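Local atomic coordinates of UDP-galactopyranose mutase (Deinococcus radiodurans, PDB entry 3HDQ), a protein that binds FAD and probably interconverts UDP-galactopyranose and UDP-galactofuranose. Residues Lys271-Ser276 with Ala366-Tyr371; Thr360-Leu365 with Val377-Ala382; Cys71-Gly76 with Gln319-Tyr324. All coordinates share one frame; numbering follows the deposited sequence.

Contact 1: Lys271-Ser276 with Ala366-Tyr371; sequences KLPYRS and ATYRYY. With GDU (galactose-uridine-5'-diphosphate), chain K.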
loop_
_atom_site.group_PDB
_atom_site.type_symbol
_atom_site.label_atom_id
_atom_site.label_comp_id
_atom_site.label_asym_id
_atom_site.label_seq_id
_atom_site.Cartn_x
_atom_site.Cartn_y
_atom_site.Cartn_z
ATOM N N LYS A 271 -21.739 -27.212 1.329
ATOM C CA LYS A 271 -21.240 -25.899 1.722
ATOM C C LYS A 271 -21.238 -25.699 3.241
ATOM O O LYS A 271 -22.269 -25.861 3.885
ATOM C CB LYS A 271 -22.058 -24.797 1.042
ATOM C CG LYS A 271 -21.532 -23.386 1.318
ATOM C CD LYS A 271 -20.178 -23.145 0.639
ATOM C CE LYS A 271 -19.603 -21.762 0.974
ATOM N NZ LYS A 271 -19.021 -21.714 2.347
ATOM N N LEU A 272 -20.070 -25.377 3.803
ATOM C CA LEU A 272 -19.964 -24.956 5.199
ATOM C C LEU A 272 -20.438 -23.503 5.268
ATOM O O LEU A 272 -19.926 -22.662 4.540
ATOM C CB LEU A 272 -18.511 -25.009 5.656
ATOM C CG LEU A 272 -18.177 -25.747 6.951
ATOM C CD1 LEU A 272 -16.886 -25.200 7.551
ATOM C CD2 LEU A 272 -19.331 -25.709 7.962
ATOM N N PRO A 273 -21.426 -23.201 6.121
ATOM C CA PRO A 273 -21.924 -21.816 6.153
ATOM C C PRO A 273 -20.934 -20.817 6.757
ATOM O O PRO A 273 -20.477 -20.991 7.888
ATOM C CB PRO A 273 -23.178 -21.906 7.043
ATOM C CG PRO A 273 -23.533 -23.372 7.065
ATOM C CD PRO A 273 -22.223 -24.095 6.979
ATOM N N TYR A 274 -20.598 -19.785 5.990
ATOM C CA TYR A 274 -19.882 -18.634 6.520
ATOM C C TYR A 274 -20.732 -17.411 6.264
ATOM O O TYR A 274 -21.278 -17.247 5.171
ATOM C CB TYR A 274 -18.546 -18.427 5.812
ATOM C CG TYR A 274 -17.490 -19.476 6.061
ATOM C CD1 TYR A 274 -17.443 -20.636 5.298
ATOM C CD2 TYR A 274 -16.517 -19.287 7.029
ATOM C CE1 TYR A 274 -16.463 -21.587 5.508
ATOM C CE2 TYR A 274 -15.542 -20.217 7.243
ATOM C CZ TYR A 274 -15.521 -21.374 6.483
ATOM O OH TYR A 274 -14.546 -22.311 6.694
ATOM N N ARG A 275 -20.830 -16.541 7.260
ATOM C CA ARG A 275 -21.592 -15.320 7.081
ATOM C C ARG A 275 -20.703 -14.248 6.441
ATOM O O ARG A 275 -19.512 -14.176 6.726
ATOM C CB ARG A 275 -22.155 -14.858 8.420
ATOM C CG ARG A 275 -23.196 -13.763 8.297
ATOM C CD ARG A 275 -24.486 -14.258 7.665
ATOM N NE ARG A 275 -25.549 -13.307 7.959
ATOM C CZ ARG A 275 -26.713 -13.233 7.326
ATOM N NH1 ARG A 275 -27.003 -14.056 6.327
ATOM N NH2 ARG A 275 -27.595 -12.322 7.703
ATOM N N SER A 276 -21.277 -13.436 5.563
ATOM C CA SER A 276 -20.520 -12.401 4.867
ATOM C C SER A 276 -21.043 -11.005 5.228
ATOM O O SER A 276 -21.992 -10.874 5.993
ATOM C CB SER A 276 -20.597 -12.630 3.355
ATOM O OG SER A 276 -19.604 -11.896 2.654
ATOM N N ALA A 366 -9.988 -21.290 8.278
ATOM C CA ALA A 366 -9.459 -22.613 8.040
ATOM C C ALA A 366 -9.784 -23.604 9.165
ATOM O O ALA A 366 -9.874 -24.818 8.929
ATOM C CB ALA A 366 -7.946 -22.514 7.816
ATOM N N THR A 367 -9.952 -23.093 10.384
ATOM C CA THR A 367 -10.289 -23.951 11.514
ATOM C C THR A 367 -11.685 -23.652 12.041
ATOM O O THR A 367 -12.085 -24.165 13.085
ATOM C CB THR A 367 -9.249 -23.877 12.667
ATOM O OG1 THR A 367 -9.275 -22.579 13.293
ATOM C CG2 THR A 367 -7.861 -24.158 12.141
ATOM N N TYR A 368 -12.424 -22.824 11.310
ATOM C CA TYR A 368 -13.830 -22.554 11.623
ATOM C C TYR A 368 -14.013 -22.118 13.082
ATOM O O TYR A 368 -14.854 -22.650 13.812
ATOM C CB TYR A 368 -14.694 -23.781 11.304
ATOM C CG TYR A 368 -16.137 -23.461 10.949
ATOM C CD1 TYR A 368 -16.440 -22.737 9.805
ATOM C CD2 TYR A 368 -17.186 -23.904 11.744
ATOM C CE1 TYR A 368 -17.737 -22.448 9.465
ATOM C CE2 TYR A 368 -18.502 -23.619 11.412
ATOM C CZ TYR A 368 -18.768 -22.888 10.267
ATOM O OH TYR A 368 -20.065 -22.590 9.919
ATOM N N ARG A 369 -13.210 -21.148 13.497
ATOM C CA ARG A 369 -13.257 -20.646 14.857
ATOM C C ARG A 369 -13.535 -19.144 14.873
ATOM O O ARG A 369 -12.918 -18.390 14.125
ATOM C CB ARG A 369 -11.957 -20.994 15.584
ATOM C CG ARG A 369 -11.832 -22.495 15.842
ATOM C CD ARG A 369 -10.575 -22.835 16.600
ATOM N NE ARG A 369 -10.273 -24.262 16.582
ATOM C CZ ARG A 369 -9.164 -24.785 17.098
ATOM N NH1 ARG A 369 -8.264 -23.992 17.665
ATOM N NH2 ARG A 369 -8.947 -26.090 17.043
ATOM N N TYR A 370 -14.491 -18.724 15.702
ATOM C CA TYR A 370 -14.876 -17.309 15.802
ATOM C C TYR A 370 -13.815 -16.548 16.616
ATOM O O TYR A 370 -14.065 -16.139 17.750
ATOM C CB TYR A 370 -16.281 -17.186 16.435
ATOM C CG TYR A 370 -17.002 -15.839 16.315
ATOM C CD1 TYR A 370 -16.319 -14.672 15.982
ATOM C CD2 TYR A 370 -18.364 -15.736 16.583
ATOM C CE1 TYR A 370 -16.978 -13.442 15.894
ATOM C CE2 TYR A 370 -19.034 -14.510 16.501
ATOM C CZ TYR A 370 -18.335 -13.368 16.156
ATOM O OH TYR A 370 -18.983 -12.152 16.065
ATOM N N TYR A 371 -12.636 -16.360 16.019
ATOM C CA TYR A 371 -11.469 -15.822 16.725
ATOM C C TYR A 371 -11.239 -14.329 16.490
ATOM O O TYR A 371 -11.422 -13.826 15.375
ATOM C CB TYR A 371 -10.198 -16.569 16.305
ATOM C CG TYR A 371 -9.888 -17.822 17.099
ATOM C CD1 TYR A 371 -10.638 -18.160 18.210
ATOM C CD2 TYR A 371 -8.821 -18.651 16.751
ATOM C CE1 TYR A 371 -10.355 -19.292 18.942
ATOM C CE2 TYR A 371 -8.526 -19.789 17.487
ATOM C CZ TYR A 371 -9.302 -20.100 18.587
ATOM O OH TYR A 371 -9.043 -21.224 19.345
HETATM N N1 GDU K . -24.607 -8.793 19.939
HETATM C C2 GDU K . -25.702 -8.193 20.007
HETATM N N3 GDU K . -26.094 -6.999 20.151
HETATM C C4 GDU K . -25.080 -6.121 20.248
HETATM C C5 GDU K . -23.697 -6.650 20.184
HETATM C C6 GDU K . -23.518 -7.976 20.023
HETATM O O2 GDU K . -26.800 -9.085 19.879
HETATM O O4 GDU K . -25.292 -4.915 20.356
HETATM C C1D GDU K . -24.469 -10.207 19.737
HETATM C C2D GDU K . -24.593 -10.759 18.296
HETATM O O2D GDU K . -25.041 -12.109 18.266
HETATM C C3D GDU K . -23.162 -10.615 17.820
HETATM C C4D GDU K . -22.448 -11.185 19.045
HETATM O O4D GDU K . -23.202 -10.733 20.175
HETATM O O3D GDU K . -22.937 -11.360 16.627
HETATM C C5D GDU K . -20.938 -11.005 19.091
HETATM O O5D GDU K . -20.760 -9.577 19.146
HETATM P PA GDU K . -19.489 -8.849 18.511
HETATM O O1A GDU K . -19.462 -7.450 19.023
HETATM O O2A GDU K . -18.284 -9.556 18.975
HETATM O O3A GDU K . -19.629 -8.765 16.931
HETATM P PB GDU K . -18.378 -8.687 15.965
HETATM O O1B GDU K . -19.039 -8.663 14.638
HETATM O O2B GDU K . -17.450 -9.845 15.969
HETATM O O3B GDU K . -17.555 -7.313 16.085
HETATM C "C1'" GDU K . -16.232 -6.912 15.675
HETATM C "C2'" GDU K . -15.222 -7.332 16.763
HETATM C "C3'" GDU K . -15.818 -6.849 18.105
HETATM C "C4'" GDU K . -15.773 -5.291 18.109
HETATM C "C5'" GDU K . -16.471 -4.773 16.821
HETATM C "C6'" GDU K . -16.244 -3.257 16.558
HETATM O "O2'" GDU K . -14.952 -8.746 16.721
HETATM O "O3'" GDU K . -15.066 -7.434 19.192
HETATM O "O4'" GDU K . -14.389 -4.886 18.162
HETATM O "O5'" GDU K . -16.244 -5.467 15.562
HETATM O "O6'" GDU K . -17.361 -2.443 16.989
#
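The ring of Tyr368 meets Leu272 with a face and Tyr274 with an edge, where the loop leaving the last strand of the FAD-binding Rossmann-like sheet meets the lead-in to strand 274-284 of the mixed sheet. Tyr368 turns its edge to the face of Tyr274 in a T-shaped pair, centroids 5.2 Å apart and planes at 86°, with CE1 lying above the rim of the Tyr274 ring. One face of Tyr368 takes Leu272: methyl CD1 sits 3.7 Å from the ring centroid in a CH-pi contact, and CD2 reaches toward CZ. The third grip is polar. Tyr368 OH donates to Pro273 O at 2.6 Å, in the carbonyl plane, and the hydroxyl is also hydrogen-bonded to Val337 N, so it donates to Pro273 O and accepts from Val337 N. With CG anti to the backbone N (chi1 -152°), the Tyr368 ring swings across to 272-274 although the backbones stay 8.8 Å apart between the CA atoms of Tyr274 and Tyr368. Tyr274 is anchored from its own far end, its hydroxyl bonding Leu365 O and Val261 N. Helix 340-355 adds Leu345 beside Leu272 and Asn342 beside Tyr368. Two residues on, the same loop enters the substrate site: Tyr370, whose ring makes a cation-pi contact with Arg198, donates from OH to the diphosphate oxygen O2B of GDU at 2.8 Å.

Contact 2: Thr360-Leu365 with Val377-Ala382; sequences TFVGRL and VAQALA. With FAD (flavin-adenine dinucleotide), chain L.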
loop_
_atom_site.group_PDB
_atom_site.type_symbol
_atom_site.label_atom_id
_atom_site.label_comp_id
_atom_site.label_asym_id
_atom_site.label_seq_id
_atom_site.Cartn_x
_atom_site.Cartn_y
_atom_site.Cartn_z
ATOM N N THR A 360 -1.080 -27.889 6.833
ATOM C CA THR A 360 -1.627 -27.504 8.129
ATOM C C THR A 360 -2.571 -26.300 8.052
ATOM O O THR A 360 -2.314 -25.318 7.355
ATOM C CB THR A 360 -0.565 -27.419 9.279
ATOM O OG1 THR A 360 -0.734 -26.209 10.023
ATOM C CG2 THR A 360 0.834 -27.498 8.764
ATOM N N PHE A 361 -3.691 -26.428 8.755
ATOM C CA PHE A 361 -4.775 -25.468 8.694
ATOM C C PHE A 361 -4.721 -24.553 9.915
ATOM O O PHE A 361 -4.574 -25.024 11.044
ATOM C CB PHE A 361 -6.120 -26.210 8.608
ATOM C CG PHE A 361 -6.279 -27.032 7.355
ATOM C CD1 PHE A 361 -5.529 -28.183 7.165
ATOM C CD2 PHE A 361 -7.166 -26.641 6.362
ATOM C CE1 PHE A 361 -5.654 -28.921 6.021
ATOM C CE2 PHE A 361 -7.300 -27.385 5.206
ATOM C CZ PHE A 361 -6.544 -28.534 5.038
ATOM N N VAL A 362 -4.816 -23.245 9.678
ATOM C CA VAL A 362 -4.683 -22.250 10.744
ATOM C C VAL A 362 -5.547 -21.047 10.444
ATOM O O VAL A 362 -5.650 -20.639 9.291
ATOM C CB VAL A 362 -3.233 -21.716 10.871
ATOM C CG1 VAL A 362 -3.071 -20.943 12.176
ATOM C CG2 VAL A 362 -2.221 -22.846 10.780
ATOM N N GLY A 363 -6.161 -20.478 11.483
ATOM C CA GLY A 363 -6.849 -19.204 11.359
ATOM C C GLY A 363 -8.357 -19.300 11.463
ATOM O O GLY A 363 -8.916 -20.400 11.508
ATOM N N ARG A 364 -9.019 -18.145 11.490
ATOM C CA ARG A 364 -10.466 -18.110 11.667
ATOM C C ARG A 364 -11.215 -18.983 10.651
ATOM O O ARG A 364 -12.085 -19.767 11.033
ATOM C CB ARG A 364 -11.011 -16.672 11.638
ATOM C CG ARG A 364 -12.528 -16.619 11.631
ATOM C CD ARG A 364 -13.120 -15.214 11.393
ATOM N NE ARG A 364 -13.151 -14.420 12.611
ATOM C CZ ARG A 364 -14.058 -13.489 12.890
ATOM N NH1 ARG A 364 -15.031 -13.213 12.041
ATOM N NH2 ARG A 364 -13.976 -12.817 14.027
ATOM N N LEU A 365 -10.885 -18.844 9.370
ATOM C CA LEU A 365 -11.628 -19.524 8.298
ATOM C C LEU A 365 -11.276 -21.001 8.165
ATOM O O LEU A 365 -12.147 -21.847 7.960
ATOM C CB LEU A 365 -11.368 -18.848 6.957
ATOM C CG LEU A 365 -11.713 -17.362 6.956
ATOM C CD1 LEU A 365 -11.461 -16.773 5.581
ATOM C CD2 LEU A 365 -13.165 -17.200 7.384
ATOM N N VAL A 377 -3.334 -14.737 16.284
ATOM C CA VAL A 377 -1.892 -14.648 16.489
ATOM C C VAL A 377 -1.409 -15.775 17.424
ATOM O O VAL A 377 -0.441 -16.475 17.127
ATOM C CB VAL A 377 -1.445 -13.266 17.020
ATOM C CG1 VAL A 377 0.023 -13.295 17.384
ATOM C CG2 VAL A 377 -1.700 -12.169 15.982
ATOM N N ALA A 378 -2.104 -15.969 18.537
ATOM C CA ALA A 378 -1.730 -17.007 19.498
ATOM C C ALA A 378 -1.798 -18.387 18.860
ATOM O O ALA A 378 -0.948 -19.234 19.118
ATOM C CB ALA A 378 -2.631 -16.952 20.751
ATOM N N GLN A 379 -2.819 -18.608 18.036
ATOM C CA GLN A 379 -2.945 -19.874 17.314
ATOM C C GLN A 379 -1.741 -20.092 16.394
ATOM O O GLN A 379 -1.157 -21.179 16.360
ATOM C CB GLN A 379 -4.252 -19.935 16.504
ATOM C CG GLN A 379 -4.620 -21.347 16.031
ATOM C CD GLN A 379 -5.771 -21.372 15.023
ATOM O OE1 GLN A 379 -5.859 -20.520 14.134
ATOM N NE2 GLN A 379 -6.655 -22.366 15.158
ATOM N N ALA A 380 -1.379 -19.054 15.649
ATOM C CA ALA A 380 -0.274 -19.140 14.697
ATOM C C ALA A 380 1.073 -19.401 15.389
ATOM O O ALA A 380 1.877 -20.202 14.910
ATOM C CB ALA A 380 -0.217 -17.871 13.828
ATOM N N LEU A 381 1.308 -18.729 16.517
ATOM C CA LEU A 381 2.537 -18.919 17.281
ATOM C C LEU A 381 2.609 -20.344 17.793
ATOM O O LEU A 381 3.676 -20.951 17.792
ATOM C CB LEU A 381 2.623 -17.949 18.461
ATOM C CG LEU A 381 2.745 -16.469 18.086
ATOM C CD1 LEU A 381 2.729 -15.602 19.341
ATOM C CD2 LEU A 381 4.008 -16.225 17.270
ATOM N N ALA A 382 1.475 -20.874 18.239
ATOM C CA ALA A 382 1.446 -22.231 18.780
ATOM C C ALA A 382 1.625 -23.269 17.673
ATOM O O ALA A 382 2.234 -24.309 17.889
ATOM C CB ALA A 382 0.148 -22.484 19.559
HETATM P PA FAD L . -8.136 -13.623 7.173
HETATM O O1A FAD L . -7.938 -12.254 7.466
HETATM O O2A FAD L . -9.448 -13.813 6.709
HETATM O O5B FAD L . -7.116 -13.982 6.066
HETATM C C5B FAD L . -7.136 -15.142 5.323
HETATM C C4B FAD L . -6.642 -14.795 3.957
HETATM O O4B FAD L . -6.623 -15.922 3.158
HETATM C C3B FAD L . -7.611 -13.838 3.306
HETATM O O3B FAD L . -7.047 -12.598 3.039
HETATM C C2B FAD L . -7.996 -14.512 2.032
HETATM O O2B FAD L . -8.000 -13.595 1.007
HETATM C C1B FAD L . -6.932 -15.558 1.867
HETATM N N9A FAD L . -7.392 -16.663 1.031
HETATM C C8A FAD L . -8.473 -17.436 1.183
HETATM N N7A FAD L . -8.536 -18.309 0.210
HETATM C C5A FAD L . -7.500 -18.116 -0.590
HETATM C C6A FAD L . -7.065 -18.721 -1.748
HETATM N N6A FAD L . -7.622 -19.801 -2.176
HETATM N N1A FAD L . -5.942 -18.295 -2.362
HETATM C C2A FAD L . -5.248 -17.259 -1.849
HETATM N N3A FAD L . -5.674 -16.667 -0.715
HETATM C C4A FAD L . -6.781 -17.071 -0.097
HETATM N N1 FAD L . -10.812 -8.930 15.586
HETATM C C2 FAD L . -10.411 -8.263 16.674
HETATM O O2 FAD L . -9.579 -8.707 17.405
HETATM N N3 FAD L . -10.961 -7.070 16.922
HETATM C C4 FAD L . -11.896 -6.554 16.088
HETATM O O4 FAD L . -12.392 -5.499 16.296
HETATM C C4X FAD L . -12.294 -7.253 15.009
HETATM N N5 FAD L . -13.238 -6.736 14.197
HETATM C C5X FAD L . -13.633 -7.433 13.113
HETATM C C6 FAD L . -14.586 -6.893 12.284
HETATM C C7 FAD L . -14.994 -7.588 11.181
HETATM C C7M FAD L . -16.020 -7.026 10.287
HETATM C C8 FAD L . -14.446 -8.806 10.896
HETATM C C8M FAD L . -14.930 -9.522 9.692
HETATM C C9 FAD L . -13.483 -9.342 11.725
HETATM C C9A FAD L . -13.073 -8.664 12.845
HETATM N N10 FAD L . -12.115 -9.173 13.673
HETATM C C10 FAD L . -11.743 -8.457 14.754
HETATM C "C1'" FAD L . -11.570 -10.542 13.490
HETATM C "C2'" FAD L . -10.355 -10.592 12.593
HETATM O "O2'" FAD L . -10.774 -10.148 11.353
HETATM C "C3'" FAD L . -9.787 -11.998 12.426
HETATM O "O3'" FAD L . -9.292 -12.554 13.563
HETATM C "C4'" FAD L . -8.523 -11.959 11.648
HETATM O "O4'" FAD L . -8.656 -10.850 10.813
HETATM C "C5'" FAD L . -8.392 -13.260 10.913
HETATM O "O5'" FAD L . -7.116 -13.579 10.498
HETATM P P FAD L . -6.929 -14.760 9.510
HETATM O O1P FAD L . -5.603 -14.757 9.032
HETATM O O2P FAD L . -7.163 -15.948 10.240
HETATM O O3P FAD L . -7.983 -14.614 8.370
#
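Gln379 reaches from helix 373-388 to the backbone of Gly363, just past the end of strand 359-361, the edge strand of the parallel Rossmann-like sheet. The tight part is small. OE1 of Gln379 accepts from Gly363 N at 2.7 Å, a short but bent bond (138° at the hydrogen) whose donor stands 32° off the plane of the amide carbonyl. Methyl CG1 of Val362 lies 3.4 Å from the same OE1, the two side chains running alongside each other in opposite senses. Gln379 spans the gap because CG is anti to the backbone N (chi1 -165°) and the chain beyond stays extended. The Gly363 N-H demands the oxygen here, which puts NE2 on the side of Thr367 OG1, to which it is hydrogen-bonded. The loose part is at Ala380, whose CA is 4.2 Å from Val362 CG1. Val362 is buried against Leu44 of helix 39-50; Gln379 as a whole residue stays partly exposed. On the cofactor side, Gly363 packs its CA 3.5 Å from FAD O2P, where a side chain would clash, and Arg364 N donates to that oxygen at 3.1 Å. This is consistent with a second-shell role, Gln379 steadying the peptide next to the one whose N-H meets the FAD phosphate.

Contact 3: Cys71-Gly76 with Gln319-Tyr324; sequences CYDDAG and QTSVVY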
loop_
_atom_site.group_PDB
_atom_site.type_symbol
_atom_site.label_atom_id
_atom_site.label_comp_id
_atom_site.label_asym_id
_atom_site.label_seq_id
_atom_site.Cartn_x
_atom_site.Cartn_y
_atom_site.Cartn_z
ATOM N N CYS A 71 -6.019 1.196 4.857
ATOM C CA CYS A 71 -5.493 2.052 3.807
ATOM C C CYS A 71 -6.102 3.447 3.889
ATOM O O CYS A 71 -7.119 3.672 4.555
ATOM C CB CYS A 71 -5.805 1.446 2.442
ATOM S SG CYS A 71 -7.568 1.392 2.114
ATOM N N TYR A 72 -5.469 4.388 3.210
ATOM C CA TYR A 72 -5.971 5.751 3.158
ATOM C C TYR A 72 -6.960 5.881 1.998
ATOM O O TYR A 72 -6.675 5.434 0.881
ATOM C CB TYR A 72 -4.802 6.723 2.996
ATOM C CG TYR A 72 -3.987 6.934 4.259
ATOM C CD1 TYR A 72 -4.244 8.016 5.099
ATOM C CD2 TYR A 72 -2.964 6.062 4.611
ATOM C CE1 TYR A 72 -3.505 8.223 6.249
ATOM C CE2 TYR A 72 -2.218 6.265 5.771
ATOM C CZ TYR A 72 -2.496 7.348 6.582
ATOM O OH TYR A 72 -1.772 7.574 7.733
ATOM N N ASP A 73 -8.123 6.478 2.261
ATOM C CA ASP A 73 -9.163 6.599 1.233
ATOM C C ASP A 73 -8.967 7.823 0.332
ATOM O O ASP A 73 -7.969 8.526 0.451
ATOM C CB ASP A 73 -10.565 6.602 1.858
ATOM C CG ASP A 73 -10.831 7.823 2.736
ATOM O OD1 ASP A 73 -10.115 8.852 2.664
ATOM O OD2 ASP A 73 -11.797 7.744 3.509
ATOM N N ASP A 74 -9.919 8.075 -0.560
ATOM C CA ASP A 74 -9.789 9.180 -1.517
ATOM C C ASP A 74 -9.570 10.527 -0.825
ATOM O O ASP A 74 -8.904 11.416 -1.372
ATOM C CB ASP A 74 -11.012 9.258 -2.433
ATOM C CG ASP A 74 -11.023 8.156 -3.484
ATOM O OD1 ASP A 74 -10.064 7.351 -3.525
ATOM O OD2 ASP A 74 -11.988 8.097 -4.274
ATOM N N ALA A 75 -10.119 10.670 0.380
ATOM C CA ALA A 75 -10.038 11.936 1.111
ATOM C C ALA A 75 -8.794 12.037 1.989
ATOM O O ALA A 75 -8.558 13.071 2.613
ATOM C CB ALA A 75 -11.290 12.145 1.949
ATOM N N GLY A 76 -8.016 10.960 2.056
ATOM C CA GLY A 76 -6.842 10.928 2.910
ATOM C C GLY A 76 -7.124 10.503 4.346
ATOM O O GLY A 76 -6.349 10.811 5.251
ATOM N N GLN A 319 -12.032 16.309 7.620
ATOM C CA GLN A 319 -13.190 15.492 7.296
ATOM C C GLN A 319 -13.182 14.204 8.099
ATOM O O GLN A 319 -12.299 13.989 8.922
ATOM C CB GLN A 319 -13.230 15.190 5.809
ATOM C CG GLN A 319 -13.327 16.444 4.983
ATOM C CD GLN A 319 -13.240 16.158 3.521
ATOM O OE1 GLN A 319 -12.325 15.472 3.070
ATOM N NE2 GLN A 319 -14.192 16.679 2.758
ATOM N N THR A 320 -14.180 13.358 7.868
ATOM C CA THR A 320 -14.276 12.110 8.595
ATOM C C THR A 320 -14.852 11.033 7.687
ATOM O O THR A 320 -15.705 11.316 6.842
ATOM C CB THR A 320 -15.122 12.257 9.890
ATOM O OG1 THR A 320 -14.994 11.078 10.689
ATOM C CG2 THR A 320 -16.579 12.477 9.569
ATOM N N SER A 321 -14.357 9.809 7.839
ATOM C CA SER A 321 -14.871 8.676 7.075
ATOM C C SER A 321 -15.489 7.612 7.980
ATOM O O SER A 321 -14.937 7.260 9.027
ATOM C CB SER A 321 -13.771 8.040 6.218
ATOM O OG SER A 321 -13.352 8.917 5.205
ATOM N N VAL A 322 -16.631 7.093 7.547
ATOM C CA VAL A 322 -17.359 6.084 8.298
ATOM C C VAL A 322 -17.715 4.901 7.402
ATOM O O VAL A 322 -17.710 5.017 6.171
ATOM C CB VAL A 322 -18.669 6.660 8.883
ATOM C CG1 VAL A 322 -18.382 7.862 9.748
ATOM C CG2 VAL A 322 -19.644 7.021 7.761
ATOM N N VAL A 323 -18.036 3.772 8.033
ATOM C CA VAL A 323 -18.508 2.595 7.323
ATOM C C VAL A 323 -19.779 2.021 7.960
ATOM O O VAL A 323 -19.870 1.889 9.187
ATOM C CB VAL A 323 -17.428 1.489 7.264
ATOM C CG1 VAL A 323 -17.099 0.978 8.667
ATOM C CG2 VAL A 323 -17.891 0.351 6.367
ATOM N N TYR A 324 -20.746 1.694 7.106
ATOM C CA TYR A 324 -21.962 0.967 7.480
ATOM C C TYR A 324 -21.855 -0.494 7.032
ATOM O O TYR A 324 -21.562 -0.766 5.870
ATOM C CB TYR A 324 -23.176 1.592 6.795
ATOM C CG TYR A 324 -23.505 2.992 7.281
ATOM C CD1 TYR A 324 -24.472 3.197 8.253
ATOM C CD2 TYR A 324 -22.851 4.104 6.760
ATOM C CE1 TYR A 324 -24.777 4.469 8.696
ATOM C CE2 TYR A 324 -23.151 5.387 7.198
ATOM C CZ TYR A 324 -24.114 5.560 8.167
ATOM O OH TYR A 324 -24.420 6.819 8.622
#
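Asp73 and Ser321 make the polar link between the turn 73-76 and strand 320-336. Ser321 OG donates to Asp73 OD2 at 2.6 Å, approaching the syn lone pair, on the side of the other carboxylate oxygen; Ser321 OG is also hydrogen-bonded to Thr283 OG1. The other oxygen, OD1, serves its own turn, with a weak bond from Ala75 N at 2.9 Å and a hydrogen bond from Val77 N. The Asp73 side chain, with CG between its backbone N and carbonyl carbon (chi1 65°), can thus face both the strand and the turn. Replaced by an alanine, Asp73 would probably leave Ser321 OG without its carboxylate acceptor and the amides of Ala75 and Val77 without OD1, so that the turn is less firmly held. Backbone bonding closes the type I beta turn, Gly76 N donating to Asp73 O at 2.9 Å. Van der Waals packing is slight: Ala75 CB rests 3.7 Å from OE1 of Gln319, whose NE2 is bonded to Asp285 OD1. The turn joins strands 71-72 and 78-79 of a small hairpin, and Ile79 packs against Ser321 and Asp73, while strand 320-336 runs between 305-308 and 274-284 in the mixed sheet.

Contacts 1 and 2 form one continuous region, bridged by a probable hydrogen bond from Arg369 N to Arg364 O. Both involve the chain between strand 359-361 and helix 373-388, contact 2 beside the FAD diphosphate, contact 1 reaching GDU through Tyr370 at its far end. Contact 2 is buried; contacts 1 and 3 are partly buried, and contact 3 lies farthest from the chain's centre, away from both ligands and within reach of the second subunit. Contact 1 is mainly aromatic, contact 2 a single amide grip on backbone, contact 3 a carboxylate-hydroxyl link. Contacts 1 and 3 do not touch, yet share the mixed sheet through neighbouring strands 274-284 and 320-336.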